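Local coordinates for protein phosphoribosylaminoimidazole-succinocarboxamide synthase (Thermotoga maritima, PDB 1KUT) that catalyses the ATP-dependent joining of L-aspartate to carboxyaminoimidazole ribonucleotide, giving SAICAR, a step of de novo purine biosynthesis, at residues 40-51 against 63-72; 144-155 against 166-174. All coordinates share one frame; numbering follows the deposited sequence.

Contact 1: residues 40-51 against 63-72; sequences GSICAETTAILM and LVEYIPPRTL
Ala44 and Ala48, one turn apart on helix 40-51, rest on Tyr66 and Leu72 of the beta hairpin formed by strands 63-67 and 71-74. The hairpin forms one edge of the N-terminal antiparallel sheet, and the helix lies across it with 141° between its N-to-C direction and that of strand 63-67; the axes of the two segments approach to 8.6 Å. Packing is tight where the helix offers small residues. The methyl of Ala48 sits 3.7 Å from Tyr66 CB, Leu63 CD2 lies 3.4 Å from Ala48 O, and Leu72 CD1 fits between the two alanines, 3.6 Å from Ala44 O. The other branch of Leu72, CD2, meets Thr47 CG2. That inner side is closed further by Phe21 of strand 16-21, while Thr47 OG1 bonds back to Cys43 O, which Thr47 N reaches from the opposite face of the carbonyl plane.

Toward the hairpin turn the contact becomes more open and more polar. The Tyr66 ring is held between Glu45, whose CA lies over one face 4.3 Å from the centroid in a CH-pi contact, and Pro68 N over the other. With CG anti to the backbone N (chi1 172°), the ring reaches out along the helix. The extended Glu45 side chain runs past the ring to a salt bridge with Arg225. Pro69, which follows a cis peptide bond, and Arg70 border Ser41 at the partly exposed end; there Arg70 CB lies 3.6 Å from Ser41 N, whereas its guanidinium leads away to Glu20 and Asp23. Pro69 O receives a CA-H...O contact from Ser41 CA at 3.2 Å, and also accepts the Tyr66 hydroxyl, whose OH lies 2.6 Å from Pro69 O and above its carbonyl plane.

Contact 2: residues 144-155 against 166-174; sequences MKEAAVKITLAL and LWDIKYEFG
The long helix 138-160 packs on one face of the central antiparallel sheet through strand 164-175, and Tyr171 and Phe173 supply most of the strand's contact with it. The Phe173 ring lies against the first turn of segment 144-155. Met144, a selenomethionine here, places CG over one face, 4.0 Å from Phe173 CG; its SE makes an oblique Met-aromatic contact 5.0 Å from the ring centroid, and the chain bends at chi3 so that CE turns away. Ala147 CB comes to 3.5 Å from Phe173 CE2.

A chi1 of -56°, with CG anti to the carbonyl carbon, sends the Tyr171 ring to the helix, where its hydroxyl reaches Thr152. Ala148 CB, near Tyr171 CD2, and Ile151 CG2, 3.5 Å from Tyr171 CE1, approach obliquely from the same side of the ring plane. At the ring edge, in its plane, Tyr171 OH donates to Thr152 OG1, 2.9 Å away. Thr152 OG1 in turn donates to Ala148 O, a bond modelled very short and of doubtful exact length, linking the phenol through Thr152 to a carbonyl of the preceding turn. A phenylalanine in place of Tyr171 would probably keep much of the packing but leave Thr152 OG1 without its donor from the strand.

Helix and strand form an alpha+beta layer, a helix on an antiparallel sheet, with their N-to-C directions 136° apart and the segment axes 9.9 Å apart; neighbouring strands 78-87 and 181-183 widen the floor through Val86, Val181 and Leu183. On the other side of strand 164-175, Glu172 OE2 forms salt bridges with Lys170 and Lys116. Beyond Thr152 the packing is mostly aliphatic: Leu166 CD2 lies 4.2 Å from Leu155 CB, while Leu155 and Ile169 cross at about a right angle, Leu155 CD1 meeting Ile169 CD1 at 3.7 Å.

Contacts 1 and 2 follow one another along the chain, the first closing before the second opens, and their centres lie about 18 Å apart. Each pairs a helix with an antiparallel sheet, but the sheets differ: contact 1 belongs to the N-terminal one, with strands 63-67 and 71-74 at its edge, and contact 2 to the central one, built around strands 78-87 and 164-175. The contacts touch where the two helices meet. Leu50 of helix 39-55 packs on Leu155 of helix 138-160, Leu50 CG lying 4.1 Å from Leu155 CD2, and also touches Phe158. At this point the helices pack on each other between the two sheets, in a single SAICAR synthetase fold.

Contact 1: residues 40-51 against 63-72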
loop_
_atom_site.group_PDB
_atom_site.type_symbol
_atom_site.label_atom_id
_atom_site.label_comp_id
_atom_site.label_asym_id
_atom_site.label_seq_id
_atom_site.Cartn_x
_atom_site.Cartn_y
_atom_site.Cartn_z
ATOM N N GLY B 40 26.260 17.225 7.282
ATOM C CA GLY B 40 25.234 18.105 6.744
ATOM C C GLY B 40 25.715 18.857 5.515
ATOM O O GLY B 40 24.975 19.026 4.543
ATOM N N SER B 41 26.966 19.308 5.555
ATOM C CA SER B 41 27.577 20.044 4.450
ATOM C C SER B 41 27.696 19.147 3.228
ATOM O O SER B 41 27.511 19.582 2.091
ATOM C CB SER B 41 28.964 20.520 4.871
ATOM O OG SER B 41 28.913 21.038 6.197
ATOM N N ILE B 42 28.012 17.884 3.484
ATOM C CA ILE B 42 28.171 16.886 2.440
ATOM C C ILE B 42 26.846 16.665 1.715
ATOM O O ILE B 42 26.788 16.710 0.492
ATOM C CB ILE B 42 28.687 15.546 3.056
ATOM C CG1 ILE B 42 30.211 15.617 3.207
ATOM C CG2 ILE B 42 28.256 14.357 2.216
ATOM C CD1 ILE B 42 30.838 14.391 3.837
ATOM N N CYS B 43 25.782 16.447 2.480
ATOM C CA CYS B 43 24.471 16.201 1.895
ATOM C C CYS B 43 23.905 17.442 1.195
ATOM O O CYS B 43 23.310 17.341 0.123
ATOM C CB CYS B 43 23.509 15.686 2.976
ATOM S SG CYS B 43 23.869 13.955 3.517
ATOM N N ALA B 44 24.111 18.611 1.789
ATOM C CA ALA B 44 23.627 19.846 1.196
ATOM C C ALA B 44 24.228 19.989 -0.190
ATOM O O ALA B 44 23.514 20.230 -1.164
ATOM C CB ALA B 44 24.014 21.052 2.069
ATOM N N GLU B 45 25.540 19.820 -0.292
ATOM C CA GLU B 45 26.186 19.960 -1.592
ATOM C C GLU B 45 25.840 18.879 -2.623
ATOM O O GLU B 45 25.666 19.190 -3.799
ATOM C CB GLU B 45 27.700 20.057 -1.429
ATOM C CG GLU B 45 28.430 20.248 -2.734
ATOM C CD GLU B 45 29.931 20.351 -2.540
ATOM O OE1 GLU B 45 30.654 20.456 -3.564
ATOM O OE2 GLU B 45 30.382 20.328 -1.359
ATOM N N THR B 46 25.738 17.614 -2.227
ATOM C CA THR B 46 25.397 16.619 -3.237
ATOM C C THR B 46 23.937 16.836 -3.662
ATOM O O THR B 46 23.580 16.598 -4.803
ATOM C CB THR B 46 25.681 15.150 -2.767
ATOM O OG1 THR B 46 24.480 14.507 -2.346
ATOM C CG2 THR B 46 26.689 15.139 -1.641
ATOM N N THR B 47 23.101 17.335 -2.762
ATOM C CA THR B 47 21.712 17.622 -3.124
ATOM C C THR B 47 21.695 18.712 -4.200
ATOM O O THR B 47 21.038 18.564 -5.230
ATOM C CB THR B 47 20.896 18.135 -1.906
ATOM O OG1 THR B 47 20.798 17.094 -0.931
ATOM C CG2 THR B 47 19.483 18.560 -2.326
ATOM N N ALA B 48 22.437 19.795 -3.957
ATOM C CA ALA B 48 22.523 20.929 -4.879
ATOM C C ALA B 48 23.079 20.578 -6.246
ATOM O O ALA B 48 22.675 21.144 -7.259
ATOM C CB ALA B 48 23.348 22.024 -4.263
ATOM N N ILE B 49 24.032 19.659 -6.276
ATOM C CA ILE B 49 24.618 19.198 -7.526
ATOM C C ILE B 49 23.573 18.380 -8.284
ATOM O O ILE B 49 23.238 18.669 -9.426
ATOM C CB ILE B 49 25.860 18.315 -7.236
ATOM C CG1 ILE B 49 27.006 19.210 -6.756
ATOM C CG2 ILE B 49 26.218 17.470 -8.455
ATOM C CD1 ILE B 49 28.326 18.495 -6.621
ATOM N N LEU B 50 23.051 17.350 -7.640
ATOM C CA LEU B 50 22.037 16.521 -8.270
ATOM C C LEU B 50 20.817 17.337 -8.763
ATOM O O LEU B 50 20.424 17.226 -9.923
ATOM C CB LEU B 50 21.605 15.418 -7.298
ATOM C CG LEU B 50 22.366 14.076 -7.274
ATOM C CD1 LEU B 50 23.637 14.122 -8.126
ATOM C CD2 LEU B 50 22.669 13.686 -5.830
HETATM N N MSE B 51 20.235 18.170 -7.903
HETATM C CA MSE B 51 19.055 18.967 -8.281
HETATM C C MSE B 51 19.299 19.981 -9.392
HETATM O O MSE B 51 18.389 20.292 -10.172
HETATM C CB MSE B 51 18.492 19.695 -7.066
HETATM C CG MSE B 51 17.935 18.770 -6.021
HETATM SE SE MSE B 51 16.727 19.757 -4.895
HETATM C CE MSE B 51 17.938 20.963 -4.046
ATOM N N LEU B 63 15.294 23.920 -5.465
ATOM C CA LEU B 63 16.602 24.547 -5.270
ATOM C C LEU B 63 16.793 25.861 -6.018
ATOM O O LEU B 63 16.615 25.932 -7.241
ATOM C CB LEU B 63 17.744 23.609 -5.687
ATOM C CG LEU B 63 19.152 24.243 -5.782
ATOM C CD1 LEU B 63 19.624 24.676 -4.384
ATOM C CD2 LEU B 63 20.164 23.254 -6.397
ATOM N N VAL B 64 17.158 26.912 -5.286
ATOM C CA VAL B 64 17.438 28.170 -5.949
ATOM C C VAL B 64 18.963 28.243 -6.073
ATOM O O VAL B 64 19.479 28.534 -7.147
ATOM C CB VAL B 64 16.889 29.383 -5.170
ATOM C CG1 VAL B 64 17.329 30.696 -5.874
ATOM C CG2 VAL B 64 15.354 29.294 -5.099
ATOM N N GLU B 65 19.681 27.952 -4.987
ATOM C CA GLU B 65 21.143 27.957 -5.025
ATOM C C GLU B 65 21.755 27.355 -3.775
ATOM O O GLU B 65 21.086 27.230 -2.742
ATOM C CB GLU B 65 21.695 29.383 -5.224
ATOM C CG GLU B 65 21.521 30.347 -4.058
ATOM C CD GLU B 65 22.349 31.637 -4.229
ATOM O OE1 GLU B 65 21.899 32.713 -3.757
ATOM O OE2 GLU B 65 23.460 31.577 -4.822
ATOM N N TYR B 66 23.030 26.983 -3.863
ATOM C CA TYR B 66 23.734 26.395 -2.728
ATOM C C TYR B 66 24.489 27.478 -1.965
ATOM O O TYR B 66 25.227 28.259 -2.557
ATOM C CB TYR B 66 24.701 25.307 -3.215
ATOM C CG TYR B 66 25.646 24.750 -2.159
ATOM C CD1 TYR B 66 25.185 24.365 -0.902
ATOM C CD2 TYR B 66 27.003 24.572 -2.441
ATOM C CE1 TYR B 66 26.059 23.817 0.050
ATOM C CE2 TYR B 66 27.874 24.024 -1.511
ATOM C CZ TYR B 66 27.401 23.649 -0.270
ATOM O OH TYR B 66 28.273 23.076 0.636
ATOM N N ILE B 67 24.269 27.528 -0.652
ATOM C CA ILE B 67 24.919 28.501 0.220
ATOM C C ILE B 67 25.818 27.699 1.160
ATOM O O ILE B 67 25.394 27.272 2.237
ATOM C CB ILE B 67 23.890 29.296 1.060
ATOM C CG1 ILE B 67 22.763 29.829 0.166
ATOM C CG2 ILE B 67 24.574 30.456 1.755
ATOM C CD1 ILE B 67 23.182 30.887 -0.839
ATOM N N PRO B 68 27.088 27.501 0.767
ATOM C CA PRO B 68 28.049 26.735 1.574
ATOM C C PRO B 68 28.043 27.211 3.015
ATOM O O PRO B 68 27.841 28.392 3.284
ATOM C CB PRO B 68 29.390 27.009 0.889
ATOM C CG PRO B 68 29.011 27.418 -0.523
ATOM C CD PRO B 68 27.773 28.251 -0.302
ATOM N N PRO B 69 28.284 26.306 3.966
ATOM C CA PRO B 69 28.562 24.875 3.785
ATOM C C PRO B 69 27.373 23.893 3.763
ATOM O O PRO B 69 27.409 22.899 3.036
ATOM C CB PRO B 69 29.499 24.575 4.944
ATOM C CG PRO B 69 28.899 25.445 6.048
ATOM C CD PRO B 69 28.694 26.756 5.312
ATOM N N ARG B 70 26.325 24.170 4.532
ATOM C CA ARG B 70 25.199 23.245 4.628
ATOM C C ARG B 70 23.810 23.849 4.476
ATOM O O ARG B 70 22.835 23.343 5.059
ATOM C CB ARG B 70 25.281 22.518 5.973
ATOM C CG ARG B 70 25.207 23.447 7.200
ATOM C CD ARG B 70 25.652 22.708 8.489
ATOM N NE ARG B 70 24.684 22.834 9.580
ATOM C CZ ARG B 70 24.712 22.110 10.703
ATOM N NH1 ARG B 70 25.661 21.204 10.890
ATOM N NH2 ARG B 70 23.779 22.276 11.643
ATOM N N THR B 71 23.712 24.905 3.680
ATOM C CA THR B 71 22.443 25.594 3.463
ATOM C C THR B 71 22.021 25.670 2.000
ATOM O O THR B 71 22.847 25.855 1.115
ATOM C CB THR B 71 22.513 27.033 4.018
ATOM O OG1 THR B 71 22.588 26.978 5.448
ATOM C CG2 THR B 71 21.291 27.847 3.605
ATOM N N LEU B 72 20.725 25.529 1.755
ATOM C CA LEU B 72 20.193 25.598 0.398
ATOM C C LEU B 72 19.122 26.678 0.334
ATOM O O LEU B 72 18.208 26.710 1.169
ATOM C CB LEU B 72 19.562 24.262 0.002
ATOM C CG LEU B 72 20.232 23.419 -1.076
ATOM C CD1 LEU B 72 21.702 23.276 -0.803
ATOM C CD2 LEU B 72 19.561 22.067 -1.125
#

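Contact 2: residues 144-155 against 166-174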
loop_
_atom_site.group_PDB
_atom_site.type_symbol
_atom_site.label_atom_id
_atom_site.label_comp_id
_atom_site.label_asym_id
_atom_site.label_seq_id
_atom_site.Cartn_x
_atom_site.Cartn_y
_atom_site.Cartn_z
HETATM N N MSE B 144 3.175 13.106 -9.677
HETATM C CA MSE B 144 4.243 12.711 -8.766
HETATM C C MSE B 144 4.876 11.413 -9.186
HETATM O O MSE B 144 6.076 11.249 -9.047
HETATM C CB MSE B 144 3.725 12.580 -7.332
HETATM C CG MSE B 144 3.476 13.897 -6.702
HETATM SE SE MSE B 144 3.134 13.651 -4.857
HETATM C CE MSE B 144 1.186 13.413 -4.935
ATOM N N LYS B 145 4.072 10.479 -9.679
ATOM C CA LYS B 145 4.619 9.210 -10.145
ATOM C C LYS B 145 5.476 9.429 -11.393
ATOM O O LYS B 145 6.577 8.889 -11.493
ATOM C CB LYS B 145 3.495 8.233 -10.481
ATOM C CG LYS B 145 3.250 7.164 -9.426
ATOM C CD LYS B 145 2.110 6.222 -9.837
ATOM C CE LYS B 145 2.395 5.514 -11.162
ATOM N NZ LYS B 145 1.306 4.537 -11.493
ATOM N N GLU B 146 4.971 10.217 -12.342
ATOM C CA GLU B 146 5.690 10.487 -13.594
ATOM C C GLU B 146 6.993 11.224 -13.315
ATOM O O GLU B 146 8.036 10.934 -13.903
ATOM C CB GLU B 146 4.831 11.338 -14.549
ATOM C CG GLU B 146 3.438 10.776 -14.858
ATOM C CD GLU B 146 2.602 11.709 -15.757
ATOM O OE1 GLU B 146 2.932 11.841 -16.968
ATOM O OE2 GLU B 146 1.619 12.313 -15.247
ATOM N N ALA B 147 6.924 12.190 -12.415
ATOM C CA ALA B 147 8.100 12.949 -12.068
ATOM C C ALA B 147 9.113 12.006 -11.410
ATOM O O ALA B 147 10.280 11.937 -11.823
ATOM C CB ALA B 147 7.715 14.074 -11.130
ATOM N N ALA B 148 8.663 11.272 -10.394
ATOM C CA ALA B 148 9.532 10.340 -9.682
ATOM C C ALA B 148 10.323 9.431 -10.621
ATOM O O ALA B 148 11.549 9.333 -10.501
ATOM C CB ALA B 148 8.717 9.507 -8.712
ATOM N N VAL B 149 9.636 8.750 -11.545
ATOM C CA VAL B 149 10.326 7.873 -12.491
ATOM C C VAL B 149 11.261 8.673 -13.409
ATOM O O VAL B 149 12.416 8.297 -13.611
ATOM C CB VAL B 149 9.315 7.058 -13.331
ATOM C CG1 VAL B 149 10.017 6.376 -14.506
ATOM C CG2 VAL B 149 8.664 6.003 -12.446
ATOM N N LYS B 150 10.772 9.778 -13.960
ATOM C CA LYS B 150 11.605 10.614 -14.820
ATOM C C LYS B 150 12.924 10.922 -14.098
ATOM O O LYS B 150 14.013 10.652 -14.606
ATOM C CB LYS B 150 10.884 11.928 -15.117
ATOM C CG LYS B 150 11.677 12.900 -15.984
ATOM C CD LYS B 150 11.214 12.857 -17.425
ATOM C CE LYS B 150 9.728 13.143 -17.482
ATOM N NZ LYS B 150 9.432 14.338 -16.632
ATOM N N ILE B 151 12.804 11.495 -12.909
ATOM C CA ILE B 151 13.959 11.855 -12.100
ATOM C C ILE B 151 14.830 10.641 -11.820
ATOM O O ILE B 151 16.049 10.701 -11.927
ATOM C CB ILE B 151 13.512 12.454 -10.749
ATOM C CG1 ILE B 151 12.835 13.802 -10.970
ATOM C CG2 ILE B 151 14.707 12.622 -9.819
ATOM C CD1 ILE B 151 12.162 14.339 -9.715
ATOM N N THR B 152 14.190 9.540 -11.460
ATOM C CA THR B 152 14.895 8.310 -11.141
ATOM C C THR B 152 15.733 7.829 -12.306
ATOM O O THR B 152 16.888 7.447 -12.122
ATOM C CB THR B 152 13.903 7.221 -10.722
ATOM O OG1 THR B 152 13.149 7.699 -9.607
ATOM C CG2 THR B 152 14.623 5.948 -10.327
ATOM N N LEU B 153 15.161 7.844 -13.505
ATOM C CA LEU B 153 15.909 7.427 -14.682
ATOM C C LEU B 153 17.030 8.437 -15.006
ATOM O O LEU B 153 18.159 8.051 -15.312
ATOM C CB LEU B 153 14.952 7.260 -15.874
ATOM C CG LEU B 153 14.378 5.849 -16.113
ATOM C CD1 LEU B 153 14.591 4.932 -14.886
ATOM C CD2 LEU B 153 12.896 5.971 -16.455
ATOM N N ALA B 154 16.724 9.725 -14.925
ATOM C CA ALA B 154 17.733 10.751 -15.190
ATOM C C ALA B 154 18.913 10.577 -14.244
ATOM O O ALA B 154 20.067 10.704 -14.657
ATOM C CB ALA B 154 17.138 12.128 -15.003
ATOM N N LEU B 155 18.621 10.286 -12.974
ATOM C CA LEU B 155 19.664 10.099 -11.964
ATOM C C LEU B 155 20.400 8.792 -12.185
ATOM O O LEU B 155 21.607 8.687 -11.939
ATOM C CB LEU B 155 19.065 10.117 -10.551
ATOM C CG LEU B 155 18.661 11.473 -9.995
ATOM C CD1 LEU B 155 18.154 11.319 -8.566
ATOM C CD2 LEU B 155 19.877 12.395 -10.033
ATOM N N LEU B 166 22.007 2.768 -9.203
ATOM C CA LEU B 166 20.982 3.266 -8.313
ATOM C C LEU B 166 19.999 2.157 -8.016
ATOM O O LEU B 166 19.310 1.682 -8.909
ATOM C CB LEU B 166 20.270 4.441 -8.979
ATOM C CG LEU B 166 19.196 5.121 -8.147
ATOM C CD1 LEU B 166 19.784 5.557 -6.808
ATOM C CD2 LEU B 166 18.649 6.309 -8.928
ATOM N N TRP B 167 19.938 1.735 -6.758
ATOM C CA TRP B 167 19.029 0.670 -6.362
ATOM C C TRP B 167 17.605 1.169 -6.175
ATOM O O TRP B 167 16.652 0.599 -6.712
ATOM C CB TRP B 167 19.532 0.043 -5.079
ATOM C CG TRP B 167 20.634 -0.883 -5.319
ATOM C CD1 TRP B 167 21.637 -0.746 -6.243
ATOM C CD2 TRP B 167 20.881 -2.112 -4.631
ATOM N NE1 TRP B 167 22.494 -1.821 -6.169
ATOM C CE2 TRP B 167 22.054 -2.674 -5.189
ATOM C CE3 TRP B 167 20.228 -2.798 -3.596
ATOM C CZ2 TRP B 167 22.582 -3.887 -4.741
ATOM C CZ3 TRP B 167 20.754 -3.994 -3.156
ATOM C CH2 TRP B 167 21.921 -4.528 -3.727
ATOM N N ASP B 168 17.474 2.220 -5.379
ATOM C CA ASP B 168 16.192 2.849 -5.106
ATOM C C ASP B 168 16.439 4.215 -4.490
ATOM O O ASP B 168 17.554 4.529 -4.061
ATOM C CB ASP B 168 15.332 1.997 -4.181
ATOM C CG ASP B 168 16.026 1.655 -2.896
ATOM O OD1 ASP B 168 16.775 2.512 -2.381
ATOM O OD2 ASP B 168 15.806 0.529 -2.387
ATOM N N ILE B 169 15.390 5.024 -4.436
ATOM C CA ILE B 169 15.521 6.372 -3.935
ATOM C C ILE B 169 14.150 6.839 -3.488
ATOM O O ILE B 169 13.147 6.400 -4.025
ATOM C CB ILE B 169 16.080 7.273 -5.085
ATOM C CG1 ILE B 169 16.174 8.732 -4.648
ATOM C CG2 ILE B 169 15.190 7.157 -6.318
ATOM C CD1 ILE B 169 16.998 9.552 -5.574
ATOM N N LYS B 170 14.109 7.709 -2.486
ATOM C CA LYS B 170 12.846 8.240 -1.983
ATOM C C LYS B 170 12.757 9.743 -2.267
ATOM O O LYS B 170 13.742 10.469 -2.098
ATOM C CB LYS B 170 12.746 8.018 -0.471
ATOM C CG LYS B 170 11.484 8.628 0.134
ATOM C CD LYS B 170 11.735 9.202 1.521
ATOM C CE LYS B 170 12.836 10.269 1.505
ATOM N NZ LYS B 170 12.706 11.229 2.644
ATOM N N TYR B 171 11.582 10.203 -2.695
ATOM C CA TYR B 171 11.352 11.625 -2.981
ATOM C C TYR B 171 10.214 12.181 -2.127
ATOM O O TYR B 171 9.495 11.444 -1.447
ATOM C CB TYR B 171 10.958 11.836 -4.446
ATOM C CG TYR B 171 11.953 11.285 -5.456
ATOM C CD1 TYR B 171 13.194 11.896 -5.653
ATOM C CD2 TYR B 171 11.649 10.152 -6.211
ATOM C CE1 TYR B 171 14.102 11.389 -6.575
ATOM C CE2 TYR B 171 12.549 9.637 -7.139
ATOM C CZ TYR B 171 13.764 10.263 -7.315
ATOM O OH TYR B 171 14.635 9.785 -8.253
ATOM N N GLU B 172 10.075 13.501 -2.181
ATOM C CA GLU B 172 9.021 14.248 -1.508
ATOM C C GLU B 172 8.737 15.442 -2.410
ATOM O O GLU B 172 9.656 16.131 -2.855
ATOM C CB GLU B 172 9.452 14.689 -0.104
ATOM C CG GLU B 172 9.326 13.565 0.942
ATOM C CD GLU B 172 9.748 13.986 2.347
ATOM O OE1 GLU B 172 9.567 15.173 2.706
ATOM O OE2 GLU B 172 10.248 13.117 3.104
ATOM N N PHE B 173 7.459 15.652 -2.708
ATOM C CA PHE B 173 7.033 16.732 -3.587
ATOM C C PHE B 173 6.136 17.743 -2.893
ATOM O O PHE B 173 5.571 17.474 -1.814
ATOM C CB PHE B 173 6.276 16.183 -4.790
ATOM C CG PHE B 173 7.100 15.301 -5.691
ATOM C CD1 PHE B 173 7.314 13.960 -5.370
ATOM C CD2 PHE B 173 7.606 15.797 -6.888
ATOM C CE1 PHE B 173 8.014 13.119 -6.224
ATOM C CE2 PHE B 173 8.308 14.974 -7.753
ATOM C CZ PHE B 173 8.512 13.613 -7.413
ATOM N N GLY B 174 5.989 18.899 -3.540
ATOM C CA GLY B 174 5.160 19.958 -3.004
ATOM C C GLY B 174 4.607 20.807 -4.128
ATOM O O GLY B 174 4.918 20.585 -5.302
#